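Local coordinates for alpha-catenin-like protein hmp-1 (Caenorhabditis elegans, PDB 5H5M) that binds beta-catenin and actin filaments as part of the cadherin-catenin complex at adherens junctions and is required for cell migration and shape change during body morphogenesis, at residues Q15-I20 / R31-G36; P129-I134 / T215-W220; R254-I259 / E350-F355. All blocks are in the same frame, centred on the assembly; numbering follows the deposited sequence.

Contact 1: residues Q15-I20 / R31-G36; sequences QNRIEI and RPDLEG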
loop_
_atom_site.group_PDB
_atom_site.type_symbol
_atom_site.label_atom_id
_atom_site.label_comp_id
_atom_site.label_asym_id
_atom_site.label_seq_id
_atom_site.Cartn_x
_atom_site.Cartn_y
_atom_site.Cartn_z
ATOM N N GLN A 15 -17.648 13.804 -12.418
ATOM C CA GLN A 15 -18.650 12.816 -12.791
ATOM C C GLN A 15 -20.060 13.391 -12.758
ATOM O O GLN A 15 -20.992 12.787 -13.283
ATOM C CB GLN A 15 -18.564 11.596 -11.875
ATOM C CG GLN A 15 -17.399 10.674 -12.186
ATOM C CD GLN A 15 -17.395 9.430 -11.322
ATOM O OE1 GLN A 15 -17.748 9.478 -10.144
ATOM N NE2 GLN A 15 -17.005 8.305 -11.906
ATOM N N ASN A 16 -20.213 14.554 -12.134
ATOM C CA ASN A 16 -21.500 15.240 -12.101
ATOM C C ASN A 16 -21.528 16.430 -13.052
ATOM O O ASN A 16 -22.567 16.743 -13.630
ATOM C CB ASN A 16 -21.829 15.701 -10.680
ATOM C CG ASN A 16 -22.113 14.544 -9.742
ATOM O OD1 ASN A 16 -22.802 13.589 -10.105
ATOM N ND2 ASN A 16 -21.581 14.624 -8.527
ATOM N N ARG A 17 -20.380 17.085 -13.210
ATOM C CA ARG A 17 -20.269 18.254 -14.077
ATOM C C ARG A 17 -20.568 17.908 -15.532
ATOM O O ARG A 17 -21.110 18.731 -16.270
ATOM C CB ARG A 17 -18.874 18.878 -13.972
ATOM C CG ARG A 17 -18.543 19.477 -12.612
ATOM C CD ARG A 17 -19.564 20.523 -12.191
ATOM N NE ARG A 17 -19.606 21.670 -13.097
ATOM C CZ ARG A 17 -18.928 22.798 -12.911
ATOM N NH1 ARG A 17 -18.146 22.937 -11.848
ATOM N NH2 ARG A 17 -19.031 23.789 -13.786
ATOM N N ILE A 18 -20.217 16.691 -15.940
ATOM C CA ILE A 18 -20.400 16.268 -17.326
ATOM C C ILE A 18 -21.857 15.939 -17.632
ATOM O O ILE A 18 -22.222 15.725 -18.787
ATOM C CB ILE A 18 -19.540 15.043 -17.666
ATOM C CG1 ILE A 18 -19.917 13.868 -16.761
ATOM C CG2 ILE A 18 -18.060 15.380 -17.551
ATOM C CD1 ILE A 18 -19.167 12.602 -17.063
ATOM N N GLU A 19 -22.682 15.889 -16.591
ATOM C CA GLU A 19 -24.109 15.653 -16.761
ATOM C C GLU A 19 -24.867 16.973 -16.738
ATOM O O GLU A 19 -25.325 17.425 -15.689
ATOM C CB GLU A 19 -24.634 14.708 -15.680
ATOM C CG GLU A 19 -24.151 13.278 -15.841
ATOM C CD GLU A 19 -24.608 12.373 -14.716
ATOM O OE1 GLU A 19 -24.804 12.873 -13.587
ATOM O OE2 GLU A 19 -24.775 11.159 -14.962
ATOM N N ILE A 20 -24.983 17.589 -17.909
ATOM C CA ILE A 20 -25.677 18.859 -18.059
ATOM C C ILE A 20 -26.937 18.650 -18.885
ATOM O O ILE A 20 -26.972 17.777 -19.751
ATOM C CB ILE A 20 -24.783 19.913 -18.748
ATOM C CG1 ILE A 20 -23.349 19.830 -18.221
ATOM C CG2 ILE A 20 -25.352 21.314 -18.569
ATOM C CD1 ILE A 20 -22.358 20.657 -19.017
ATOM N N ARG A 31 -17.601 24.107 -22.199
ATOM C CA ARG A 31 -16.511 23.321 -22.772
ATOM C C ARG A 31 -15.128 23.651 -22.182
ATOM O O ARG A 31 -14.398 22.733 -21.811
ATOM C CB ARG A 31 -16.475 23.478 -24.295
ATOM C CG ARG A 31 -15.375 22.667 -24.949
ATOM C CD ARG A 31 -15.386 22.784 -26.466
ATOM N NE ARG A 31 -14.508 21.782 -27.060
ATOM C CZ ARG A 31 -14.923 20.775 -27.822
ATOM N NH1 ARG A 31 -16.208 20.643 -28.112
ATOM N NH2 ARG A 31 -14.047 19.907 -28.305
ATOM N N PRO A 32 -14.755 24.948 -22.094
ATOM C CA PRO A 32 -13.401 25.218 -21.588
ATOM C C PRO A 32 -13.167 24.786 -20.139
ATOM O O PRO A 32 -12.047 24.391 -19.804
ATOM C CB PRO A 32 -13.276 26.744 -21.712
ATOM C CG PRO A 32 -14.286 27.135 -22.722
ATOM C CD PRO A 32 -15.425 26.190 -22.521
ATOM N N ASP A 33 -14.188 24.861 -19.291
ATOM C CA ASP A 33 -14.001 24.519 -17.885
ATOM C C ASP A 33 -14.057 23.007 -17.683
ATOM O O ASP A 33 -13.395 22.470 -16.798
ATOM C CB ASP A 33 -15.041 25.215 -17.000
ATOM C CG ASP A 33 -16.418 24.600 -17.121
ATOM O OD1 ASP A 33 -16.853 24.338 -18.261
ATOM O OD2 ASP A 33 -17.056 24.364 -16.072
ATOM N N LEU A 34 -14.841 22.326 -18.513
ATOM C CA LEU A 34 -14.910 20.872 -18.469
ATOM C C LEU A 34 -13.595 20.279 -18.963
ATOM O O LEU A 34 -13.110 19.281 -18.428
ATOM C CB LEU A 34 -16.081 20.364 -19.305
ATOM C CG LEU A 34 -17.086 19.444 -18.612
ATOM C CD1 LEU A 34 -17.365 19.912 -17.192
ATOM C CD2 LEU A 34 -18.378 19.392 -19.417
ATOM N N GLU A 35 -13.022 20.908 -19.986
ATOM C CA GLU A 35 -11.697 20.534 -20.469
ATOM C C GLU A 35 -10.629 20.873 -19.430
ATOM O O GLU A 35 -9.671 20.128 -19.254
ATOM C CB GLU A 35 -11.387 21.231 -21.796
ATOM C CG GLU A 35 -12.060 20.593 -23.003
ATOM C CD GLU A 35 -11.794 21.350 -24.289
ATOM O OE1 GLU A 35 -11.325 22.505 -24.218
ATOM O OE2 GLU A 35 -12.052 20.787 -25.375
ATOM N N GLY A 36 -10.802 21.999 -18.744
ATOM C CA GLY A 36 -9.896 22.388 -17.677
ATOM C C GLY A 36 -10.024 21.450 -16.492
ATOM O O GLY A 36 -9.032 21.086 -15.859
#
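Arg17 and Asp33 carry the polar half of this contact. Arg17 NH2 lies 3.1 Å from Asp33 OD2 in a salt bridge, and the two side chains cross at about a right angle, with guanidinium and carboxylate planes 51° apart. The arginine chain is bent at both chi2 and chi3, -56° and -62°, which carries the guanidinium round to the acid instead of letting it run straight out. The pair sits at the margin of the contact, with Arg17 exposed to solvent, while the apolar groups lie deeper.

Leu34 is the centre of the apolar half, its two methyls meeting different residues. Leu34 CD1 packs 3.7 Å from Arg17 CB, at the root of the side chain whose far end makes the salt bridge. Leu34 CD2 meets Ile20 CD1 at 4.2 Å, tip to tip, and also comes 4.3 Å from Ile18 CA. The branch methyl CG2 of Ile18 stands 4.3 Å from Leu34 CG, while the rest of the isoleucine side chain runs off toward Leu76 of helix 56-80 and Val100 of helix 92-122.

Backbone bonding shapes the chain as it leaves helix 6-17. Glu19 N donates to Asn16 O at 3.1 Å, and the hydroxyl of Tyr80 bonds both Ile18 O and Ile20 N, tying the turn to the end of helix 56-80, where Leu77 supports Leu34.

Thus the exit of one helix is packed against the early turns of the next, a helical hairpin within an all-helical bundle in which helices 56-80 and 92-122 cover the buried side, as in the helical bundles of the vinculin/alpha-catenin family.

Contact 2: residues P129-I134 / T215-W220; sequences PLILLI and TYKNAW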
loop_
_atom_site.group_PDB
_atom_site.type_symbol
_atom_site.label_atom_id
_atom_site.label_comp_id
_atom_site.label_asym_id
_atom_site.label_seq_id
_atom_site.Cartn_x
_atom_site.Cartn_y
_atom_site.Cartn_z
ATOM N N PRO A 129 12.400 -2.180 12.233
ATOM C CA PRO A 129 13.492 -1.203 12.114
ATOM C C PRO A 129 13.877 -0.522 13.430
ATOM O O PRO A 129 15.067 -0.320 13.672
ATOM C CB PRO A 129 12.935 -0.174 11.127
ATOM C CG PRO A 129 11.950 -0.927 10.315
ATOM C CD PRO A 129 11.323 -1.911 11.259
ATOM N N LEU A 130 12.895 -0.179 14.260
ATOM C CA LEU A 130 13.181 0.456 15.542
ATOM C C LEU A 130 13.723 -0.553 16.551
ATOM O O LEU A 130 14.615 -0.237 17.336
ATOM C CB LEU A 130 11.934 1.138 16.105
ATOM C CG LEU A 130 12.159 1.877 17.426
ATOM C CD1 LEU A 130 13.337 2.832 17.304
ATOM C CD2 LEU A 130 10.906 2.622 17.865
ATOM N N ILE A 131 13.179 -1.766 16.525
ATOM C CA ILE A 131 13.626 -2.825 17.422
ATOM C C ILE A 131 15.093 -3.165 17.184
ATOM O O ILE A 131 15.869 -3.290 18.130
ATOM C CB ILE A 131 12.767 -4.094 17.262
ATOM C CG1 ILE A 131 11.334 -3.817 17.710
ATOM C CG2 ILE A 131 13.354 -5.247 18.062
ATOM C CD1 ILE A 131 11.236 -3.273 19.120
ATOM N N LEU A 132 15.472 -3.304 15.917
ATOM C CA LEU A 132 16.864 -3.575 15.573
ATOM C C LEU A 132 17.764 -2.421 16.000
ATOM O O LEU A 132 18.909 -2.632 16.404
ATOM C CB LEU A 132 17.012 -3.835 14.073
ATOM C CG LEU A 132 16.442 -5.159 13.562
ATOM C CD1 LEU A 132 16.722 -5.331 12.077
ATOM C CD2 LEU A 132 16.998 -6.333 14.359
ATOM N N LEU A 133 17.241 -1.201 15.912
ATOM C CA LEU A 133 17.987 -0.021 16.336
ATOM C C LEU A 133 18.253 -0.067 17.838
ATOM O O LEU A 133 19.394 0.073 18.278
ATOM C CB LEU A 133 17.231 1.261 15.969
ATOM C CG LEU A 133 17.853 2.586 16.413
ATOM C CD1 LEU A 133 19.297 2.690 15.961
ATOM C CD2 LEU A 133 17.044 3.771 15.891
ATOM N N ILE A 134 17.193 -0.276 18.613
ATOM C CA ILE A 134 17.284 -0.312 20.068
ATOM C C ILE A 134 18.217 -1.416 20.562
ATOM O O ILE A 134 19.020 -1.197 21.469
ATOM C CB ILE A 134 15.891 -0.506 20.705
ATOM C CG1 ILE A 134 14.977 0.660 20.333
ATOM C CG2 ILE A 134 15.991 -0.634 22.217
ATOM C CD1 ILE A 134 13.641 0.636 21.030
ATOM N N THR A 215 11.035 5.649 26.459
ATOM C CA THR A 215 10.052 6.721 26.369
ATOM C C THR A 215 9.816 7.101 24.906
ATOM O O THR A 215 8.674 7.245 24.465
ATOM C CB THR A 215 10.496 7.961 27.172
ATOM O OG1 THR A 215 10.444 7.664 28.572
ATOM C CG2 THR A 215 9.586 9.149 26.883
ATOM N N TYR A 216 10.905 7.249 24.158
ATOM C CA TYR A 216 10.825 7.567 22.736
ATOM C C TYR A 216 10.255 6.414 21.928
ATOM O O TYR A 216 9.488 6.626 20.987
ATOM C CB TYR A 216 12.205 7.954 22.193
ATOM C CG TYR A 216 12.509 9.416 22.387
ATOM C CD1 TYR A 216 12.140 10.352 21.432
ATOM C CD2 TYR A 216 13.141 9.867 23.540
ATOM C CE1 TYR A 216 12.405 11.696 21.610
ATOM C CE2 TYR A 216 13.408 11.208 23.729
ATOM C CZ TYR A 216 13.037 12.118 22.760
ATOM O OH TYR A 216 13.300 13.453 22.940
ATOM N N LYS A 217 10.642 5.198 22.294
ATOM C CA LYS A 217 10.152 3.997 21.628
ATOM C C LYS A 217 8.634 3.909 21.688
ATOM O O LYS A 217 7.976 3.698 20.672
ATOM C CB LYS A 217 10.770 2.750 22.259
ATOM C CG LYS A 217 10.122 1.445 21.832
ATOM C CD LYS A 217 10.464 0.338 22.819
ATOM C CE LYS A 217 9.745 -0.955 22.484
ATOM N NZ LYS A 217 10.085 -2.035 23.454
ATOM N N ASN A 218 8.086 4.084 22.884
ATOM C CA ASN A 218 6.650 3.955 23.091
ATOM C C ASN A 218 5.856 5.080 22.433
ATOM O O ASN A 218 4.780 4.844 21.885
ATOM C CB ASN A 218 6.343 3.891 24.588
ATOM C CG ASN A 218 6.874 2.625 25.232
ATOM O OD1 ASN A 218 6.870 1.556 24.620
ATOM N ND2 ASN A 218 7.347 2.740 26.467
ATOM N N ALA A 219 6.389 6.298 22.483
ATOM C CA ALA A 219 5.742 7.428 21.829
ATOM C C ALA A 219 5.687 7.198 20.322
ATOM O O ALA A 219 4.691 7.515 19.672
ATOM C CB ALA A 219 6.470 8.723 22.146
ATOM N N TRP A 220 6.760 6.630 19.780
ATOM C CA TRP A 220 6.837 6.346 18.354
ATOM C C TRP A 220 5.809 5.298 17.936
ATOM O O TRP A 220 5.025 5.521 17.012
ATOM C CB TRP A 220 8.244 5.879 17.972
ATOM C CG TRP A 220 8.353 5.491 16.533
ATOM C CD1 TRP A 220 8.262 4.231 16.011
ATOM C CD2 TRP A 220 8.549 6.371 15.422
ATOM N NE1 TRP A 220 8.401 4.273 14.647
ATOM C CE2 TRP A 220 8.579 5.575 14.258
ATOM C CE3 TRP A 220 8.711 7.755 15.297
ATOM C CZ2 TRP A 220 8.760 6.117 12.987
ATOM C CZ3 TRP A 220 8.894 8.292 14.032
ATOM C CH2 TRP A 220 8.916 7.476 12.895
#
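Ile134 N donates to Leu130 O at 2.9 Å, a helical bond that joins two residues one turn apart whose CB atoms both point to the opposing helix. Across the contact Trp220 N bonds Tyr216 O at 3.0 Å in the same way, and no hydrogen bond passes between the two helices; what joins them is apolar.

Leu130 reaches out with CG anti to the backbone N (chi1 -178°). Leu130 CD2 comes 3.6 Å from Trp220 CD1, the pyrrole carbon next to the indole nitrogen, approaching the ring obliquely. The same Leu130 CD2 methyl also touches the lysine backbone, 4.1 Å from Lys217 CA. Phe152 of helix 142-166 makes an edge-to-face stack with the same indole.

Lys217 behaves here as a hydrocarbon chain. Extended beyond CG, it passes across Ile134 at about a right angle, and Ile134 CD1 lies 3.7 Å from both CG and CD of Lys217, touching along the chain and not at its end. Farther out, Ile131 CD1 approaches Lys217 CE at 4.3 Å. The ammonium group continues past these methyls and ends in a salt bridge with Glu214 of its own helix, consistent with the charge lying outside the apolar layer.

The two helical segments run antiparallel at 177°, their axes 11.6 Å apart. Helices 142-166 and 173-202 also touch these residues, and with helices 128-137 and 207-233 they make up a four-helix bundle of the M domain.

Contact 3: residues R254-I259 / E350-F355; sequences RGIKGI and EEMNEF
Ile259 and Phe355 meet at a slant, the isoleucine bringing Ile259 CD1 to 3.7 Å from Phe355 CB near the root of the aromatic side chain. Its two branches divide the work: Ile259 CD1 also abuts Glu351 O at 3.6 Å, whereas Ile259 CG2 faces the next stretch of backbone, 3.9 Å from Met352 N, with Glu351 CB beside it. Relative to Glu351 the isoleucine lies at about a right angle, and the acid, bent at chi2, turns its carboxylate away to a salt bridge with Arg335. An alanine in place of Ile259 would probably open a gap against Phe355 CB and the backbone at Glu351 and Met352, leaving the phenylalanine less firmly held.

Phe355 extends with CG anti to the backbone N (chi1 -170°), which carries the far side of its ring to the opposing backbone, where Phe355 CE2 lies 3.7 Å from Gly255 CA. A CB on Gly255 would fall only 2.3 Å from Phe355 CE2, so the bare glycine lets the ring come up to the helix.

On the other flank Ile256 and Met352 cross obliquely. Ile256 CG2 is 3.8 Å from Met352 SD and 3.9 Å from Met352 CG, a purely apolar meeting between the two closest backbone positions of the pair.

The helical segments run antiparallel at 162°, with axes 9.5 Å apart. Leu332 of helix 305-339 packs on Ile259, Glu351 and Phe355, and Val276 of helix 276-300 touches Ile259 and Phe355, so helices 237-260 and 345-374 meet beside the other two members of a four-helix bundle.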
loop_
_atom_site.group_PDB
_atom_site.type_symbol
_atom_site.label_atom_id
_atom_site.label_comp_id
_atom_site.label_asym_id
_atom_site.label_seq_id
_atom_site.Cartn_x
_atom_site.Cartn_y
_atom_site.Cartn_z
ATOM N N ARG A 254 10.640 -12.372 -6.811
ATOM C CA ARG A 254 11.917 -11.798 -6.404
ATOM C C ARG A 254 12.793 -12.852 -5.730
ATOM O O ARG A 254 13.990 -12.939 -5.999
ATOM C CB ARG A 254 11.702 -10.605 -5.469
ATOM C CG ARG A 254 11.876 -9.252 -6.144
ATOM C CD ARG A 254 11.815 -8.100 -5.141
ATOM N NE ARG A 254 10.530 -8.029 -4.446
ATOM C CZ ARG A 254 9.466 -7.375 -4.907
ATOM N NH1 ARG A 254 9.528 -6.738 -6.068
ATOM N NH2 ARG A 254 8.336 -7.363 -4.210
ATOM N N GLY A 255 12.182 -13.655 -4.864
ATOM C CA GLY A 255 12.885 -14.735 -4.195
ATOM C C GLY A 255 13.373 -15.801 -5.159
ATOM O O GLY A 255 14.446 -16.375 -4.970
ATOM N N ILE A 256 12.586 -16.063 -6.198
ATOM C CA ILE A 256 12.958 -17.041 -7.212
ATOM C C ILE A 256 14.216 -16.592 -7.954
ATOM O O ILE A 256 15.112 -17.395 -8.215
ATOM C CB ILE A 256 11.809 -17.279 -8.216
ATOM C CG1 ILE A 256 10.703 -18.112 -7.566
ATOM C CG2 ILE A 256 12.309 -17.984 -9.466
ATOM C CD1 ILE A 256 9.445 -18.213 -8.407
ATOM N N LYS A 257 14.286 -15.302 -8.273
ATOM C CA LYS A 257 15.455 -14.749 -8.953
ATOM C C LYS A 257 16.722 -14.876 -8.111
ATOM O O LYS A 257 17.808 -15.086 -8.644
ATOM C CB LYS A 257 15.221 -13.284 -9.323
ATOM C CG LYS A 257 14.466 -13.097 -10.623
ATOM C CD LYS A 257 14.986 -11.890 -11.386
ATOM C CE LYS A 257 14.498 -11.898 -12.826
ATOM N NZ LYS A 257 15.151 -10.832 -13.634
ATOM N N GLY A 258 16.581 -14.751 -6.797
ATOM C CA GLY A 258 17.719 -14.892 -5.907
ATOM C C GLY A 258 18.222 -16.319 -5.829
ATOM O O GLY A 258 19.421 -16.559 -5.682
ATOM N N ILE A 259 17.298 -17.269 -5.926
ATOM C CA ILE A 259 17.638 -18.684 -5.882
ATOM C C ILE A 259 18.370 -19.119 -7.148
ATOM O O ILE A 259 19.369 -19.835 -7.085
ATOM C CB ILE A 259 16.372 -19.552 -5.695
ATOM C CG1 ILE A 259 15.814 -19.371 -4.285
ATOM C CG2 ILE A 259 16.671 -21.023 -5.958
ATOM C CD1 ILE A 259 14.537 -20.132 -4.035
ATOM N N GLU A 350 15.094 -27.398 -7.828
ATOM C CA GLU A 350 14.468 -28.015 -6.663
ATOM C C GLU A 350 14.115 -26.981 -5.595
ATOM O O GLU A 350 13.036 -27.028 -5.003
ATOM C CB GLU A 350 15.383 -29.085 -6.062
ATOM C CG GLU A 350 15.595 -30.315 -6.941
ATOM C CD GLU A 350 16.540 -31.324 -6.311
ATOM O OE1 GLU A 350 17.091 -31.030 -5.229
ATOM O OE2 GLU A 350 16.734 -32.412 -6.894
ATOM N N GLU A 351 15.027 -26.045 -5.353
ATOM C CA GLU A 351 14.818 -25.040 -4.319
ATOM C C GLU A 351 13.835 -23.965 -4.775
ATOM O O GLU A 351 13.101 -23.400 -3.961
ATOM C CB GLU A 351 16.150 -24.408 -3.910
ATOM C CG GLU A 351 17.171 -25.395 -3.343
ATOM C CD GLU A 351 16.837 -25.885 -1.936
ATOM O OE1 GLU A 351 17.760 -26.365 -1.245
ATOM O OE2 GLU A 351 15.664 -25.798 -1.514
ATOM N N MET A 352 13.825 -23.688 -6.076
ATOM C CA MET A 352 12.857 -22.760 -6.648
ATOM C C MET A 352 11.441 -23.298 -6.454
ATOM O O MET A 352 10.535 -22.569 -6.051
ATOM C CB MET A 352 13.141 -22.527 -8.134
ATOM C CG MET A 352 12.022 -21.814 -8.879
ATOM S SD MET A 352 12.387 -21.567 -10.629
ATOM C CE MET A 352 12.451 -23.261 -11.206
ATOM N N ASN A 353 11.264 -24.583 -6.735
ATOM C CA ASN A 353 9.978 -25.233 -6.548
ATOM C C ASN A 353 9.580 -25.298 -5.073
ATOM O O ASN A 353 8.414 -25.100 -4.732
ATOM C CB ASN A 353 10.003 -26.638 -7.155
ATOM C CG ASN A 353 9.880 -26.622 -8.670
ATOM O OD1 ASN A 353 9.186 -25.779 -9.240
ATOM N ND2 ASN A 353 10.554 -27.556 -9.330
ATOM N N GLU A 354 10.547 -25.570 -4.202
ATOM C CA GLU A 354 10.285 -25.602 -2.764
ATOM C C GLU A 354 9.847 -24.237 -2.246
ATOM O O GLU A 354 8.990 -24.144 -1.369
ATOM C CB GLU A 354 11.520 -26.083 -1.998
ATOM C CG GLU A 354 11.428 -25.941 -0.475
ATOM C CD GLU A 354 10.267 -26.710 0.147
ATOM O OE1 GLU A 354 9.710 -27.619 -0.506
ATOM O OE2 GLU A 354 9.916 -26.405 1.306
ATOM N N PHE A 355 10.434 -23.180 -2.797
ATOM C CA PHE A 355 10.066 -21.826 -2.412
ATOM C C PHE A 355 8.667 -21.479 -2.915
ATOM O O PHE A 355 7.880 -20.867 -2.197
ATOM C CB PHE A 355 11.083 -20.818 -2.947
ATOM C CG PHE A 355 10.904 -19.431 -2.399
ATOM C CD1 PHE A 355 11.030 -19.189 -1.041
ATOM C CD2 PHE A 355 10.617 -18.371 -3.240
ATOM C CE1 PHE A 355 10.871 -17.913 -0.530
ATOM C CE2 PHE A 355 10.456 -17.094 -2.734
ATOM C CZ PHE A 355 10.585 -16.865 -1.376
#

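How the contacts relate
The three contacts follow one another along the chain without touching and mark three helical regions of the elongated M domain. Contact 1 lies apart, its centre about 50 Å from that of contact 2 and about 52 Å from that of contact 3, on the opposite side of the chain's centre from both. Contacts 2 and 3 are nearer, 34 Å between centres and about 16 Å between nearest atoms, and are linked in sequence because helix 207-233 is followed directly by helix 237-260. Contact 1 joins consecutive helices by apolar packing and a salt bridge, whereas contacts 2 and 3 join helices far apart in sequence, antiparallel, with no hydrogen bond or salt bridge between the segments.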